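Local coordinates for four helix bundle protein (Bacteroides thetaiotaomicron VPI-5482, PDB 2RLD) that is of unknown function but belongs to the 23S rRNA-intervening sequence protein family of four-helix bundles and binds calcium, at residues L25-M38 and W82-Q96. Residues are numbered along the deposited sequence; the frame is centred on the assembly and turned at random.
Sequences LYKFLVNEQKEFVM and WLELLIRTEYITREQ. With EDO (1,2-ethanediol), chain T.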
loop_
_atom_site.group_PDB
_atom_site.type_symbol
_atom_site.label_atom_id
_atom_site.label_comp_id
_atom_site.label_asym_id
_atom_site.label_seq_id
_atom_site.Cartn_x
_atom_site.Cartn_y
_atom_site.Cartn_z
ATOM N N LEU C 25 17.712 -8.970 8.213
ATOM C CA LEU C 25 17.148 -9.948 7.317
ATOM C C LEU C 25 16.677 -9.306 6.030
ATOM O O LEU C 25 16.828 -9.884 4.958
ATOM C CB LEU C 25 15.987 -10.687 7.980
ATOM C CG LEU C 25 15.303 -11.746 7.110
ATOM C CD1 LEU C 25 16.281 -12.882 6.700
ATOM C CD2 LEU C 25 14.052 -12.301 7.832
ATOM N N TYR C 26 16.051 -8.146 6.145
ATOM C CA TYR C 26 15.614 -7.393 4.966
ATOM C C TYR C 26 16.761 -7.063 4.053
ATOM O O TYR C 26 16.704 -7.318 2.835
ATOM C CB TYR C 26 14.884 -6.130 5.390
ATOM C CG TYR C 26 14.443 -5.292 4.230
ATOM C CD1 TYR C 26 13.312 -5.622 3.516
ATOM C CD2 TYR C 26 15.169 -4.185 3.841
ATOM C CE1 TYR C 26 12.912 -4.886 2.445
ATOM C CE2 TYR C 26 14.763 -3.413 2.787
ATOM C CZ TYR C 26 13.642 -3.760 2.086
ATOM O OH TYR C 26 13.220 -3.007 1.012
ATOM N N LYS C 27 17.837 -6.539 4.626
ATOM C CA LYS C 27 19.051 -6.260 3.842
ATOM C C LYS C 27 19.596 -7.496 3.128
ATOM O O LYS C 27 19.943 -7.438 1.951
ATOM C CB LYS C 27 20.131 -5.669 4.750
ATOM C CG LYS C 27 19.811 -4.307 5.284
ATOM C CD LYS C 27 20.808 -3.910 6.360
ATOM C CE LYS C 27 22.117 -3.484 5.809
ATOM N NZ LYS C 27 23.170 -3.289 6.901
ATOM N N PHE C 28 19.663 -8.614 3.858
ATOM C CA PHE C 28 20.092 -9.890 3.303
ATOM C C PHE C 28 19.242 -10.280 2.114
ATOM O O PHE C 28 19.782 -10.577 1.044
ATOM C CB PHE C 28 20.028 -10.968 4.379
ATOM C CG PHE C 28 20.284 -12.354 3.865
ATOM C CD1 PHE C 28 21.587 -12.795 3.627
ATOM C CD2 PHE C 28 19.246 -13.217 3.646
ATOM C CE1 PHE C 28 21.840 -14.083 3.147
ATOM C CE2 PHE C 28 19.501 -14.529 3.164
ATOM C CZ PHE C 28 20.811 -14.944 2.934
ATOM N N LEU C 29 17.917 -10.237 2.287
ATOM C CA LEU C 29 17.003 -10.678 1.247
ATOM C C LEU C 29 17.116 -9.797 0.014
ATOM O O LEU C 29 17.204 -10.296 -1.104
ATOM C CB LEU C 29 15.564 -10.712 1.752
ATOM C CG LEU C 29 15.249 -11.795 2.782
ATOM C CD1 LEU C 29 13.872 -11.521 3.377
ATOM C CD2 LEU C 29 15.387 -13.174 2.130
ATOM N N VAL C 30 17.140 -8.486 0.216
ATOM C CA VAL C 30 17.186 -7.577 -0.921
ATOM C C VAL C 30 18.557 -7.592 -1.603
ATOM O O VAL C 30 18.638 -7.745 -2.819
ATOM C CB VAL C 30 16.775 -6.122 -0.491
ATOM C CG1 VAL C 30 17.002 -5.182 -1.632
ATOM C CG2 VAL C 30 15.288 -6.115 0.003
ATOM N N ASN C 31 19.616 -7.423 -0.824
ATOM C CA ASN C 31 20.961 -7.206 -1.381
ATOM C C ASN C 31 21.627 -8.486 -1.863
ATOM O O ASN C 31 22.269 -8.496 -2.937
ATOM C CB ASN C 31 21.875 -6.513 -0.375
ATOM C CG ASN C 31 21.412 -5.115 -0.039
ATOM O OD1 ASN C 31 20.905 -4.395 -0.895
ATOM N ND2 ASN C 31 21.571 -4.732 1.214
ATOM N N GLU C 32 21.437 -9.569 -1.115
ATOM C CA GLU C 32 22.072 -10.833 -1.444
ATOM C C GLU C 32 21.152 -11.764 -2.240
ATOM O O GLU C 32 21.582 -12.353 -3.235
ATOM C CB GLU C 32 22.604 -11.486 -0.167
ATOM C CG GLU C 32 23.406 -10.501 0.676
ATOM C CD GLU C 32 24.086 -11.136 1.855
ATOM O OE1 GLU C 32 24.621 -12.256 1.705
ATOM O OE2 GLU C 32 24.091 -10.505 2.930
ATOM N N GLN C 33 19.893 -11.881 -1.829
ATOM C CA GLN C 33 18.972 -12.792 -2.505
ATOM C C GLN C 33 18.151 -12.127 -3.617
ATOM O O GLN C 33 17.460 -12.827 -4.348
ATOM C CB GLN C 33 18.034 -13.490 -1.518
ATOM C CG GLN C 33 18.702 -14.178 -0.360
ATOM C CD GLN C 33 19.452 -15.444 -0.765
ATOM O OE1 GLN C 33 20.346 -15.398 -1.597
ATOM N NE2 GLN C 33 19.087 -16.579 -0.172
ATOM N N LYS C 34 18.258 -10.807 -3.766
ATOM C CA LYS C 34 17.493 -10.063 -4.775
ATOM C C LYS C 34 15.990 -10.358 -4.694
ATOM O O LYS C 34 15.326 -10.477 -5.714
ATOM C CB LYS C 34 18.023 -10.346 -6.186
ATOM C CG LYS C 34 19.528 -10.263 -6.288
ATOM C CD LYS C 34 20.072 -8.958 -5.781
ATOM C CE LYS C 34 21.548 -8.798 -6.152
ATOM N NZ LYS C 34 22.125 -7.619 -5.463
ATOM N N GLU C 35 15.478 -10.443 -3.464
ATOM C CA GLU C 35 14.078 -10.697 -3.169
ATOM C C GLU C 35 13.438 -9.455 -2.578
ATOM O O GLU C 35 13.853 -8.948 -1.518
ATOM C CB GLU C 35 13.957 -11.899 -2.226
ATOM C CG GLU C 35 12.589 -12.571 -2.243
ATOM C CD GLU C 35 11.457 -11.700 -1.688
ATOM O OE1 GLU C 35 11.634 -11.155 -0.571
ATOM O OE2 GLU C 35 10.400 -11.569 -2.379
ATOM N N PHE C 36 12.410 -8.964 -3.264
ATOM C CA PHE C 36 11.871 -7.639 -3.005
ATOM C C PHE C 36 10.444 -7.630 -2.496
ATOM O O PHE C 36 9.993 -6.620 -1.988
ATOM C CB PHE C 36 11.949 -6.820 -4.287
ATOM C CG PHE C 36 13.346 -6.685 -4.825
ATOM C CD1 PHE C 36 14.278 -5.948 -4.135
ATOM C CD2 PHE C 36 13.719 -7.304 -5.988
ATOM C CE1 PHE C 36 15.566 -5.821 -4.607
ATOM C CE2 PHE C 36 15.014 -7.177 -6.469
ATOM C CZ PHE C 36 15.932 -6.436 -5.764
ATOM N N VAL C 37 9.736 -8.743 -2.611
ATOM C CA VAL C 37 8.299 -8.773 -2.312
ATOM C C VAL C 37 8.057 -9.280 -0.881
ATOM O O VAL C 37 7.515 -8.557 -0.039
ATOM C CB VAL C 37 7.535 -9.647 -3.370
ATOM C CG1 VAL C 37 6.070 -9.881 -2.954
ATOM C CG2 VAL C 37 7.565 -8.974 -4.728
HETATM N N MSE C 38 8.499 -10.503 -0.587
HETATM C CA MSE C 38 8.335 -11.043 0.737
HETATM C C MSE C 38 9.130 -10.238 1.772
HETATM O O MSE C 38 8.668 -9.999 2.897
HETATM C CB MSE C 38 8.662 -12.544 0.741
HETATM C CG MSE C 38 7.837 -13.289 -0.259
HETATM SE SE MSE C 38 8.210 -15.191 -0.166
HETATM C CE MSE C 38 9.979 -15.194 -1.145
ATOM N N TRP C 82 5.654 -15.295 7.207
ATOM C CA TRP C 82 6.659 -14.941 6.181
ATOM C C TRP C 82 7.944 -15.742 6.389
ATOM O O TRP C 82 8.539 -16.213 5.413
ATOM C CB TRP C 82 6.955 -13.418 6.128
ATOM C CG TRP C 82 5.771 -12.611 5.658
ATOM C CD1 TRP C 82 5.016 -11.726 6.396
ATOM C CD2 TRP C 82 5.182 -12.655 4.357
ATOM N NE1 TRP C 82 3.997 -11.213 5.606
ATOM C CE2 TRP C 82 4.072 -11.778 4.363
ATOM C CE3 TRP C 82 5.487 -13.366 3.177
ATOM C CZ2 TRP C 82 3.273 -11.587 3.248
ATOM C CZ3 TRP C 82 4.708 -13.147 2.062
ATOM C CH2 TRP C 82 3.600 -12.272 2.110
ATOM N N LEU C 83 8.339 -15.962 7.643
ATOM C CA LEU C 83 9.560 -16.740 7.890
ATOM C C LEU C 83 9.402 -18.172 7.366
ATOM O O LEU C 83 10.314 -18.769 6.793
ATOM C CB LEU C 83 9.887 -16.753 9.375
ATOM C CG LEU C 83 10.428 -15.447 9.956
ATOM C CD1 LEU C 83 10.504 -15.537 11.487
ATOM C CD2 LEU C 83 11.818 -15.061 9.337
ATOM N N GLU C 84 8.243 -18.753 7.603
ATOM C CA GLU C 84 7.986 -20.113 7.163
ATOM C C GLU C 84 8.034 -20.204 5.639
ATOM O O GLU C 84 8.611 -21.135 5.047
ATOM C CB GLU C 84 6.609 -20.554 7.658
ATOM C CG GLU C 84 6.361 -22.046 7.440
ATOM C CD GLU C 84 5.035 -22.542 8.032
ATOM O OE1 GLU C 84 4.393 -21.805 8.823
ATOM O OE2 GLU C 84 4.660 -23.688 7.707
ATOM N N LEU C 85 7.397 -19.238 4.989
ATOM C CA LEU C 85 7.462 -19.159 3.523
ATOM C C LEU C 85 8.898 -19.026 3.003
ATOM O O LEU C 85 9.288 -19.705 2.047
ATOM C CB LEU C 85 6.590 -17.999 3.027
ATOM C CG LEU C 85 6.321 -17.914 1.536
ATOM C CD1 LEU C 85 5.928 -19.246 0.910
ATOM C CD2 LEU C 85 5.263 -16.826 1.309
ATOM N N LEU C 86 9.683 -18.170 3.640
ATOM C CA LEU C 86 11.074 -17.986 3.244
ATOM C C LEU C 86 11.937 -19.253 3.376
ATOM O O LEU C 86 12.692 -19.558 2.475
ATOM C CB LEU C 86 11.702 -16.817 4.001
ATOM C CG LEU C 86 11.153 -15.412 3.685
ATOM C CD1 LEU C 86 11.554 -14.403 4.766
ATOM C CD2 LEU C 86 11.678 -14.965 2.271
ATOM N N ILE C 87 11.799 -20.019 4.464
ATOM C CA ILE C 87 12.542 -21.298 4.559
ATOM C C ILE C 87 12.030 -22.319 3.563
ATOM O O ILE C 87 12.813 -23.003 2.916
ATOM C CB ILE C 87 12.598 -21.868 6.020
ATOM C CG1 ILE C 87 13.528 -23.103 6.102
ATOM C CG2 ILE C 87 11.221 -22.226 6.545
ATOM C CD1 ILE C 87 14.945 -22.820 5.745
ATOM N N ARG C 88 10.707 -22.411 3.391
ATOM C CA ARG C 88 10.158 -23.386 2.429
ATOM C C ARG C 88 10.556 -23.105 0.992
ATOM O O ARG C 88 10.690 -24.021 0.202
ATOM C CB ARG C 88 8.636 -23.462 2.543
ATOM C CG ARG C 88 8.171 -24.081 3.861
ATOM C CD ARG C 88 8.288 -25.593 3.836
ATOM N NE ARG C 88 7.654 -26.185 2.653
ATOM C CZ ARG C 88 6.353 -26.404 2.530
ATOM N NH1 ARG C 88 5.509 -26.054 3.491
ATOM N NH2 ARG C 88 5.892 -26.947 1.427
ATOM N N THR C 89 10.796 -21.843 0.660
ATOM C CA THR C 89 11.239 -21.486 -0.689
ATOM C C THR C 89 12.758 -21.206 -0.793
ATOM O O THR C 89 13.210 -20.706 -1.807
ATOM C CB THR C 89 10.444 -20.282 -1.207
ATOM O OG1 THR C 89 10.567 -19.181 -0.293
ATOM C CG2 THR C 89 8.970 -20.654 -1.367
ATOM N N GLU C 90 13.522 -21.562 0.235
ATOM C CA GLU C 90 14.982 -21.582 0.199
ATOM C C GLU C 90 15.635 -20.197 0.098
ATOM O O GLU C 90 16.806 -20.078 -0.296
ATOM C CB GLU C 90 15.486 -22.542 -0.880
ATOM C CG GLU C 90 14.946 -23.994 -0.675
ATOM C CD GLU C 90 15.310 -24.954 -1.797
ATOM O OE1 GLU C 90 16.232 -24.659 -2.576
ATOM O OE2 GLU C 90 14.665 -26.005 -1.882
ATOM N N TYR C 91 14.891 -19.170 0.497
ATOM C CA TYR C 91 15.457 -17.820 0.626
ATOM C C TYR C 91 16.311 -17.636 1.872
ATOM O O TYR C 91 17.190 -16.788 1.892
ATOM C CB TYR C 91 14.371 -16.744 0.528
ATOM C CG TYR C 91 13.994 -16.508 -0.905
ATOM C CD1 TYR C 91 14.751 -15.650 -1.709
ATOM C CD2 TYR C 91 12.909 -17.154 -1.470
ATOM C CE1 TYR C 91 14.427 -15.456 -3.065
ATOM C CE2 TYR C 91 12.580 -16.986 -2.830
ATOM C CZ TYR C 91 13.335 -16.122 -3.610
ATOM O OH TYR C 91 12.972 -15.920 -4.931
ATOM N N ILE C 92 16.056 -18.425 2.907
ATOM C CA ILE C 92 16.897 -18.435 4.106
ATOM C C ILE C 92 17.234 -19.881 4.464
ATOM O O ILE C 92 16.494 -20.828 4.095
ATOM C CB ILE C 92 16.216 -17.755 5.313
ATOM C CG1 ILE C 92 14.875 -18.438 5.656
ATOM C CG2 ILE C 92 16.085 -16.214 5.074
ATOM C CD1 ILE C 92 14.249 -17.890 6.921
ATOM N N THR C 93 18.370 -20.064 5.155
ATOM C CA THR C 93 18.812 -21.385 5.579
ATOM C C THR C 93 18.011 -21.838 6.788
ATOM O O THR C 93 17.355 -21.026 7.435
ATOM C CB THR C 93 20.319 -21.368 5.980
ATOM O OG1 THR C 93 20.501 -20.522 7.126
ATOM C CG2 THR C 93 21.181 -20.835 4.844
ATOM N N ARG C 94 18.095 -23.122 7.126
ATOM C CA ARG C 94 17.407 -23.626 8.315
ATOM C C ARG C 94 17.957 -22.944 9.562
ATOM O O ARG C 94 17.213 -22.647 10.490
ATOM C CB ARG C 94 17.540 -25.156 8.410
ATOM C CG ARG C 94 17.052 -25.778 9.725
ATOM C CD ARG C 94 15.575 -25.561 10.013
ATOM N NE ARG C 94 14.683 -26.220 9.059
ATOM C CZ ARG C 94 13.368 -26.368 9.233
ATOM N NH1 ARG C 94 12.767 -25.918 10.331
ATOM N NH2 ARG C 94 12.644 -26.980 8.306
ATOM N N GLU C 95 19.260 -22.662 9.562
ATOM C CA GLU C 95 19.915 -21.954 10.678
ATOM C C GLU C 95 19.367 -20.561 10.859
ATOM O O GLU C 95 19.091 -20.122 11.992
ATOM C CB GLU C 95 21.427 -21.861 10.438
ATOM C CG GLU C 95 22.201 -21.235 11.575
ATOM C CD GLU C 95 23.698 -21.057 11.273
ATOM O OE1 GLU C 95 24.164 -21.427 10.166
ATOM O OE2 GLU C 95 24.410 -20.523 12.162
ATOM N N GLN C 96 19.200 -19.844 9.752
ATOM C CA GLN C 96 18.635 -18.502 9.816
ATOM C C GLN C 96 17.190 -18.565 10.317
ATOM O O GLN C 96 16.793 -17.801 11.204
ATOM C CB GLN C 96 18.704 -17.795 8.456
ATOM C CG GLN C 96 20.095 -17.344 8.027
ATOM C CD GLN C 96 20.129 -16.855 6.574
ATOM O OE1 GLN C 96 19.768 -17.595 5.654
ATOM N NE2 GLN C 96 20.564 -15.603 6.368
HETATM C C1 EDO T . 20.772 -11.635 8.105
HETATM O O1 EDO T . 20.945 -11.289 9.472
HETATM C C2 EDO T . 20.219 -13.037 8.113
HETATM O O2 EDO T . 21.194 -13.881 8.724
HETATM O O HOH W 1 13.598 -13.401 -6.053
#
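M38 and Y91 meet where two interhelical turns close one end of a four-helix bundle: linker 33-37 joins helix 7-32 to helix 38-57, and linker 89-93 joins helix 62-88 to helix 94-116. Selenomethionine M38 has the largest buried area of the contact. Its extended chi2 (-177°) carries SE to 3.7 Å from L85 CD2, and the bend at chi3 (-77°) turns CE to 3.5 Å from Y91 CD2. Nearer the backbone, M38 CG lies 3.9 Å from W82 CZ3.

Y91 closes the Schellman motif that ends helix 62-88, with E90 at C-prime and Y91 N bonded to L86 O. Its ring reaches across to the other turn, where E35 CG sits over one face, offset toward the rim, in a CH-pi contact 3.9 Å from the ring centroid. Q33 CB meets the ring at its edge. E35 also caps the turn leading into helix 38-57, its OE2 accepting from both V37 N and M38 N.

The carbonyl of Y91 is gripped separately: Q33 NE2 donates to Y91 O over 2.8 Å, nearly straight at 170°, the donor standing above the carbonyl plane. Q96 NE2 lies over the centre of the F28 ring, 3.4 Å above its plane.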